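Glycine oxidase (PDB 7CYX) probably catalyses the FAD-dependent oxidation of glycine to glyoxylate, with release of ammonium and hydrogen peroxide, and is linked to thiamine diphosphate biosynthesis. Local coordinates at residues A47-V52 / P245-R250; Q240-P245 / F251-K256. All blocks are in the same frame, centred on the assembly; numbering follows the deposited sequence.

Contact 1 of 2, residues A47-V52 / P245-R250; sequences AGLLGV and PIFQER. With FAD (flavin-adenine dinucleotide), chain C.
Leu49 and Val52 reach across to Phe247 by two different routes. CG1 of Val52 lies over one face of the ring, 3.9 Å from its centroid and 29° off the normal, which is the geometry of a CH-pi contact; the methyl is displaced toward the CE2 side. With this branch anti to the backbone N (chi1 166°), the valine can lay a methyl on the ring. CD1 of Leu49 instead meets the ring at its edge, near the plane, 4.0 Å from CE1. The other leucine methyl diverges: Leu49 CD2 packs 3.9 Å from Pro245 CB, so the two branches span both apolar neighbours. No hydrogen bond joins the two segments, and the 202 Å² buried between them is a side-chain contact.

The polar backbone of Leu49 is turned to the flavin. Its N donates to FAD O4 at 2.9 Å, and its O accepts from FAD N3 at 3.0 Å with an N-H...O angle of 161°. One residue thus reads the carbonyl and the adjacent imide N-H of the pyrimidine ring, while its side chain passes by O4, with Leu49 CB 3.2 Å from FAD O4, on the way to Phe247 and Pro245.

Farther out, backbone hydrogen bonds pair Gly48 with Val153 and Leu50 with Gly151, and Pro245 and Phe247 with Tyr96. The arrangement belongs to the flavin site of the DAO family of FAD-dependent oxidoreductases: a backbone donor-acceptor pair grips the isoalloxazine edge and is backed by residues of the large mixed sheet.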
loop_
_atom_site.group_PDB
_atom_site.type_symbol
_atom_site.label_atom_id
_atom_site.label_comp_id
_atom_site.label_asym_id
_atom_site.label_seq_id
_atom_site.Cartn_x
_atom_site.Cartn_y
_atom_site.Cartn_z
ATOM N N ALA A 47 1.125 -13.920 6.736
ATOM C CA ALA A 47 1.481 -13.953 5.314
ATOM C C ALA A 47 0.235 -13.807 4.424
ATOM O O ALA A 47 0.359 -13.754 3.222
ATOM C CB ALA A 47 2.218 -15.226 5.002
ATOM N N GLY A 48 -0.960 -13.739 5.010
ATOM C CA GLY A 48 -2.161 -13.414 4.259
ATOM C C GLY A 48 -2.541 -14.464 3.217
ATOM O O GLY A 48 -3.247 -14.149 2.261
ATOM N N LEU A 49 -2.125 -15.722 3.405
ATOM C CA LEU A 49 -2.482 -16.787 2.463
ATOM C C LEU A 49 -3.947 -17.148 2.686
ATOM O O LEU A 49 -4.412 -17.071 3.793
ATOM C CB LEU A 49 -1.580 -17.997 2.697
ATOM C CG LEU A 49 -0.088 -17.743 2.477
ATOM C CD1 LEU A 49 0.730 -18.981 2.817
ATOM C CD2 LEU A 49 0.182 -17.320 1.041
ATOM N N LEU A 50 -4.660 -17.476 1.607
ATOM C CA LEU A 50 -6.061 -17.878 1.644
ATOM C C LEU A 50 -6.164 -19.286 1.053
ATOM O O LEU A 50 -5.890 -19.475 -0.137
ATOM C CB LEU A 50 -6.903 -16.889 0.829
ATOM C CG LEU A 50 -6.674 -15.398 1.097
ATOM C CD1 LEU A 50 -7.244 -14.539 -0.024
ATOM C CD2 LEU A 50 -7.275 -14.975 2.426
ATOM N N GLY A 51 -6.524 -20.260 1.899
ATOM C CA GLY A 51 -6.873 -21.631 1.484
ATOM C C GLY A 51 -5.688 -22.562 1.656
ATOM O O GLY A 51 -4.654 -22.324 1.052
ATOM N N VAL A 52 -5.857 -23.589 2.505
ATOM C CA VAL A 52 -4.861 -24.650 2.873
ATOM C C VAL A 52 -4.632 -24.611 4.394
ATOM O O VAL A 52 -3.838 -23.830 4.898
ATOM C CB VAL A 52 -3.530 -24.584 2.092
ATOM C CG1 VAL A 52 -2.471 -25.460 2.739
ATOM C CG2 VAL A 52 -3.691 -24.982 0.625
ATOM N N PRO A 245 2.552 -18.051 -4.528
ATOM C CA PRO A 245 3.147 -18.592 -3.308
ATOM C C PRO A 245 3.437 -20.094 -3.458
ATOM O O PRO A 245 2.759 -20.783 -4.208
ATOM C CB PRO A 245 2.074 -18.353 -2.240
ATOM C CG PRO A 245 1.115 -17.353 -2.859
ATOM C CD PRO A 245 1.153 -17.645 -4.342
ATOM N N ILE A 246 4.445 -20.577 -2.749
ATOM C CA ILE A 246 4.689 -22.043 -2.730
ATOM C C ILE A 246 4.526 -22.475 -1.280
ATOM O O ILE A 246 4.834 -21.697 -0.397
ATOM C CB ILE A 246 6.040 -22.458 -3.325
ATOM C CG1 ILE A 246 7.198 -21.997 -2.449
ATOM C CG2 ILE A 246 6.174 -21.991 -4.757
ATOM C CD1 ILE A 246 7.357 -22.809 -1.201
ATOM N N PHE A 247 4.029 -23.682 -1.076
ATOM C CA PHE A 247 3.760 -24.198 0.276
ATOM C C PHE A 247 4.472 -25.532 0.421
ATOM O O PHE A 247 4.629 -26.227 -0.570
ATOM C CB PHE A 247 2.257 -24.409 0.400
ATOM C CG PHE A 247 1.697 -24.266 1.784
ATOM C CD1 PHE A 247 1.528 -23.024 2.352
ATOM C CD2 PHE A 247 1.309 -25.378 2.503
ATOM C CE1 PHE A 247 1.009 -22.893 3.622
ATOM C CE2 PHE A 247 0.790 -25.249 3.776
ATOM C CZ PHE A 247 0.642 -24.004 4.329
ATOM N N GLN A 248 4.906 -25.845 1.635
ATOM C CA GLN A 248 5.574 -27.136 1.899
ATOM C C GLN A 248 5.402 -27.486 3.372
ATOM O O GLN A 248 6.180 -26.976 4.167
ATOM C CB GLN A 248 7.051 -27.070 1.533
ATOM C CG GLN A 248 7.711 -28.435 1.457
ATOM C CD GLN A 248 9.212 -28.334 1.480
ATOM O OE1 GLN A 248 9.795 -27.734 2.372
ATOM N NE2 GLN A 248 9.857 -28.942 0.501
ATOM N N GLU A 249 4.392 -28.297 3.687
ATOM C CA GLU A 249 4.142 -28.780 5.066
ATOM C C GLU A 249 4.153 -27.604 6.042
ATOM O O GLU A 249 4.962 -27.644 6.990
ATOM C CB GLU A 249 5.241 -29.764 5.455
ATOM C CG GLU A 249 5.003 -31.183 5.013
ATOM C CD GLU A 249 5.569 -32.180 6.001
ATOM O OE1 GLU A 249 4.788 -32.725 6.791
ATOM O OE2 GLU A 249 6.786 -32.380 5.994
ATOM N N ARG A 250 3.346 -26.583 5.744
ATOM C CA ARG A 250 3.148 -25.308 6.493
ATOM C C ARG A 250 4.207 -24.251 6.153
ATOM O O ARG A 250 3.879 -23.079 6.246
ATOM C CB ARG A 250 2.845 -25.480 7.986
ATOM C CG ARG A 250 1.624 -26.331 8.291
ATOM C CD ARG A 250 1.668 -26.860 9.708
ATOM N NE ARG A 250 0.367 -27.037 10.330
ATOM C CZ ARG A 250 0.126 -26.850 11.620
ATOM N NH1 ARG A 250 1.093 -26.442 12.416
ATOM N NH2 ARG A 250 -1.082 -27.052 12.110
HETATM P PA FAD C . -4.607 -9.883 16.684
HETATM O O1A FAD C . -4.246 -9.372 15.346
HETATM O O2A FAD C . -3.475 -10.279 17.589
HETATM O O5B FAD C . -5.562 -8.811 17.328
HETATM C C5B FAD C . -5.782 -8.815 18.700
HETATM C C4B FAD C . -5.708 -7.364 19.093
HETATM O O4B FAD C . -6.372 -7.214 20.334
HETATM C C3B FAD C . -4.286 -6.893 19.304
HETATM O O3B FAD C . -4.077 -5.763 18.428
HETATM C C2B FAD C . -4.195 -6.477 20.769
HETATM O O2B FAD C . -3.528 -5.216 20.917
HETATM C C1B FAD C . -5.637 -6.278 21.129
HETATM N N9A FAD C . -5.981 -6.490 22.532
HETATM C C8A FAD C . -5.770 -7.625 23.228
HETATM N N7A FAD C . -6.225 -7.489 24.488
HETATM C C5A FAD C . -6.780 -6.270 24.581
HETATM C C6A FAD C . -7.445 -5.522 25.645
HETATM N N6A FAD C . -7.576 -6.121 26.848
HETATM N N1A FAD C . -7.850 -4.252 25.381
HETATM C C2A FAD C . -7.657 -3.708 24.173
HETATM N N3A FAD C . -7.047 -4.341 23.144
HETATM C C4A FAD C . -6.613 -5.608 23.293
HETATM N N1 FAD C . -3.648 -16.400 8.812
HETATM C C2 FAD C . -4.093 -16.701 7.550
HETATM O O2 FAD C . -5.339 -16.699 7.403
HETATM N N3 FAD C . -3.253 -16.975 6.522
HETATM C C4 FAD C . -1.915 -16.914 6.702
HETATM O O4 FAD C . -1.087 -17.115 5.775
HETATM C C4X FAD C . -1.384 -16.618 8.057
HETATM N N5 FAD C . -0.071 -16.591 8.313
HETATM C C5X FAD C . 0.386 -16.294 9.546
HETATM C C6 FAD C . 1.751 -16.243 9.766
HETATM C C7 FAD C . 2.239 -15.952 11.028
HETATM C C7M FAD C . 3.736 -15.911 11.281
HETATM C C8 FAD C . 1.322 -15.670 12.126
HETATM C C8M FAD C . 1.833 -15.327 13.518
HETATM C C9 FAD C . -0.017 -15.715 11.903
HETATM C C9A FAD C . -0.536 -16.012 10.664
HETATM N N10 FAD C . -1.919 -16.026 10.436
HETATM C C10 FAD C . -2.354 -16.352 9.131
HETATM C "C1'" FAD C . -2.921 -15.860 11.498
HETATM C "C2'" FAD C . -3.509 -14.506 11.740
HETATM O "O2'" FAD C . -2.425 -13.600 12.006
HETATM C "C3'" FAD C . -4.417 -14.617 12.952
HETATM O "O3'" FAD C . -5.191 -15.853 12.957
HETATM C "C4'" FAD C . -5.228 -13.317 13.027
HETATM O "O4'" FAD C . -4.359 -12.180 12.891
HETATM C "C5'" FAD C . -5.922 -13.140 14.350
HETATM O "O5'" FAD C . -6.428 -11.818 14.378
HETATM P P FAD C . -6.981 -11.220 15.746
HETATM O O1P FAD C . -7.802 -12.230 16.462
HETATM O O2P FAD C . -7.525 -9.851 15.437
HETATM O O3P FAD C . -5.578 -11.180 16.563
#

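Contact 2 of 2, residues Q240-P245 / F251-K256; sequences QLLKAP and FYITPK
The loop 240-245 passes alongside strand 251-256, with Pro245 and Thr254 closest, their CA atoms 4.2 Å apart, and Pro245 CA makes a CA-H...O contact to Ile253 O at 3.4 Å with 127° at the hydrogen.

Pro255 buries the most surface here, and it does so against backbone as much as side chain. Its CG stands 3.7 Å from Lys243 O, its CB is near Leu242 O, and its CD lies 3.8 Å from Pro245 N, so the loop wraps along the proline ring. Leu242 passes beside it: CD1 touches Ile253 CG2 at 3.7 Å, the two side chains crossing at about a right angle. The CG2 branch of Ile253 is anti to the backbone N, while CG1 is anti to the carbonyl carbon, and it is CG2 that meets the leucine. At Thr254 both branches face the ring of Pro245, OG1 lying 3.5 Å from Pro245 CB and CG2 4.0 Å from Pro245 CG.

Glu134 accepts hydrogen bonds from the backbone N of both Lys243 and Ala244, which anchors the loop, while Tyr261 of strand 260-269 packs on Leu242 and Pro255.

No hydrogen bond crosses between the segments. Pro255 carries CD where an N-H would point at the loop, so its nitrogen cannot donate across the contact; the segments are held together by apolar packing and a C-H...O contact.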
loop_
_atom_site.group_PDB
_atom_site.type_symbol
_atom_site.label_atom_id
_atom_site.label_comp_id
_atom_site.label_asym_id
_atom_site.label_seq_id
_atom_site.Cartn_x
_atom_site.Cartn_y
_atom_site.Cartn_z
ATOM N N GLN A 240 12.031 -11.734 -11.002
ATOM C CA GLN A 240 10.689 -12.298 -10.923
ATOM C C GLN A 240 10.781 -13.726 -10.377
ATOM O O GLN A 240 10.659 -14.693 -11.115
ATOM C CB GLN A 240 10.053 -12.312 -12.318
ATOM C CG GLN A 240 9.198 -11.089 -12.634
ATOM C CD GLN A 240 7.790 -11.491 -13.018
ATOM O OE1 GLN A 240 7.566 -12.322 -13.903
ATOM N NE2 GLN A 240 6.817 -10.922 -12.328
ATOM N N LEU A 241 11.004 -13.853 -9.070
ATOM C CA LEU A 241 11.497 -15.121 -8.484
ATOM C C LEU A 241 10.371 -16.159 -8.363
ATOM O O LEU A 241 10.620 -17.333 -8.543
ATOM C CB LEU A 241 12.149 -14.844 -7.120
ATOM C CG LEU A 241 13.620 -14.431 -7.145
ATOM C CD1 LEU A 241 14.190 -14.391 -5.739
ATOM C CD2 LEU A 241 14.451 -15.356 -8.028
ATOM N N LEU A 242 9.175 -15.696 -7.983
ATOM C CA LEU A 242 7.946 -16.471 -7.854
ATOM C C LEU A 242 6.810 -15.584 -8.341
ATOM O O LEU A 242 6.779 -14.410 -7.989
ATOM C CB LEU A 242 7.662 -16.800 -6.386
ATOM C CG LEU A 242 8.119 -18.151 -5.852
ATOM C CD1 LEU A 242 7.640 -18.313 -4.417
ATOM C CD2 LEU A 242 7.608 -19.290 -6.716
ATOM N N LYS A 243 5.874 -16.178 -9.080
ATOM C CA LYS A 243 4.629 -15.532 -9.492
ATOM C C LYS A 243 3.585 -15.775 -8.394
ATOM O O LYS A 243 2.826 -14.894 -8.028
ATOM C CB LYS A 243 4.177 -16.104 -10.848
ATOM C CG LYS A 243 3.831 -15.092 -11.938
ATOM C CD LYS A 243 3.338 -15.721 -13.248
ATOM C CE LYS A 243 1.825 -15.883 -13.334
ATOM N NZ LYS A 243 1.136 -14.644 -13.782
ATOM N N ALA A 244 3.553 -17.015 -7.890
ATOM C CA ALA A 244 2.556 -17.475 -6.928
ATOM C C ALA A 244 3.243 -18.026 -5.681
ATOM O O ALA A 244 4.366 -18.516 -5.736
ATOM C CB ALA A 244 1.691 -18.535 -7.567
ATOM N N PRO A 245 2.552 -18.051 -4.528
ATOM C CA PRO A 245 3.147 -18.592 -3.308
ATOM C C PRO A 245 3.437 -20.094 -3.458
ATOM O O PRO A 245 2.759 -20.783 -4.208
ATOM C CB PRO A 245 2.074 -18.353 -2.240
ATOM C CG PRO A 245 1.115 -17.353 -2.859
ATOM C CD PRO A 245 1.153 -17.645 -4.342
ATOM N N PHE A 251 5.411 -24.647 5.753
ATOM C CA PHE A 251 6.457 -23.663 5.400
ATOM C C PHE A 251 6.073 -22.982 4.088
ATOM O O PHE A 251 5.588 -23.637 3.174
ATOM C CB PHE A 251 7.812 -24.351 5.311
ATOM C CG PHE A 251 8.987 -23.426 5.151
ATOM C CD1 PHE A 251 9.593 -22.858 6.248
ATOM C CD2 PHE A 251 9.498 -23.141 3.905
ATOM C CE1 PHE A 251 10.677 -22.016 6.103
ATOM C CE2 PHE A 251 10.583 -22.302 3.760
ATOM C CZ PHE A 251 11.168 -21.739 4.859
ATOM N N TYR A 252 6.304 -21.681 3.995
ATOM C CA TYR A 252 5.881 -21.001 2.757
ATOM C C TYR A 252 6.853 -19.913 2.338
ATOM O O TYR A 252 7.548 -19.341 3.148
ATOM C CB TYR A 252 4.536 -20.322 2.982
ATOM C CG TYR A 252 4.533 -19.400 4.166
ATOM C CD1 TYR A 252 5.026 -18.118 4.063
ATOM C CD2 TYR A 252 4.073 -19.820 5.394
ATOM C CE1 TYR A 252 5.050 -17.268 5.147
ATOM C CE2 TYR A 252 4.082 -18.982 6.490
ATOM C CZ TYR A 252 4.574 -17.703 6.365
ATOM O OH TYR A 252 4.590 -16.868 7.433
ATOM N N ILE A 253 6.863 -19.690 1.036
ATOM C CA ILE A 253 7.599 -18.584 0.386
ATOM C C ILE A 253 6.503 -17.852 -0.367
ATOM O O ILE A 253 5.811 -18.484 -1.127
ATOM C CB ILE A 253 8.689 -19.087 -0.566
ATOM C CG1 ILE A 253 9.639 -20.061 0.123
ATOM C CG2 ILE A 253 9.430 -17.912 -1.163
ATOM C CD1 ILE A 253 10.884 -20.339 -0.659
ATOM N N THR A 254 6.314 -16.577 -0.100
ATOM C CA THR A 254 5.227 -15.906 -0.824
ATOM C C THR A 254 5.700 -14.583 -1.388
ATOM O O THR A 254 6.390 -13.871 -0.690
ATOM C CB THR A 254 4.089 -15.523 0.117
ATOM O OG1 THR A 254 3.512 -16.755 0.508
ATOM C CG2 THR A 254 3.020 -14.700 -0.554
ATOM N N PRO A 255 5.405 -14.290 -2.660
ATOM C CA PRO A 255 5.624 -12.944 -3.184
ATOM C C PRO A 255 4.638 -11.958 -2.549
ATOM O O PRO A 255 3.574 -12.379 -2.099
ATOM C CB PRO A 255 5.324 -13.057 -4.685
ATOM C CG PRO A 255 4.360 -14.229 -4.762
ATOM C CD PRO A 255 4.823 -15.189 -3.674
ATOM N N LYS A 256 5.019 -10.675 -2.527
ATOM C CA LYS A 256 4.142 -9.561 -2.228
ATOM C C LYS A 256 4.475 -8.409 -3.188
ATOM O O LYS A 256 5.583 -8.374 -3.717
ATOM C CB LYS A 256 4.310 -9.113 -0.771
ATOM C CG LYS A 256 3.908 -10.143 0.273
ATOM C CD LYS A 256 2.432 -10.452 0.246
ATOM C CE LYS A 256 2.017 -11.472 1.285
ATOM N NZ LYS A 256 0.600 -11.870 1.103
#

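Contacts 1 and 2 share Pro245, and their centres are 10 Å apart. Strands 246-248 and 251-256 follow one another in the chain and are antiparallel neighbours in the same sheet; Ile246 N to Ile253 O, 3.0 Å, is a probable hydrogen bond between them. Two further links run from 47-52 to 251-256: Ala47 O to Lys256 NZ at 2.8 Å, probably a hydrogen bond, and Leu49 CD2 packed on Thr254 OG1 at 3.4 Å. Contact 1 holds the flavin directly through Leu49. Contact 2 lies mostly one layer back, the Thr254 side chain about 7 Å from FAD, although Tyr252 of its strand touches the cofactor.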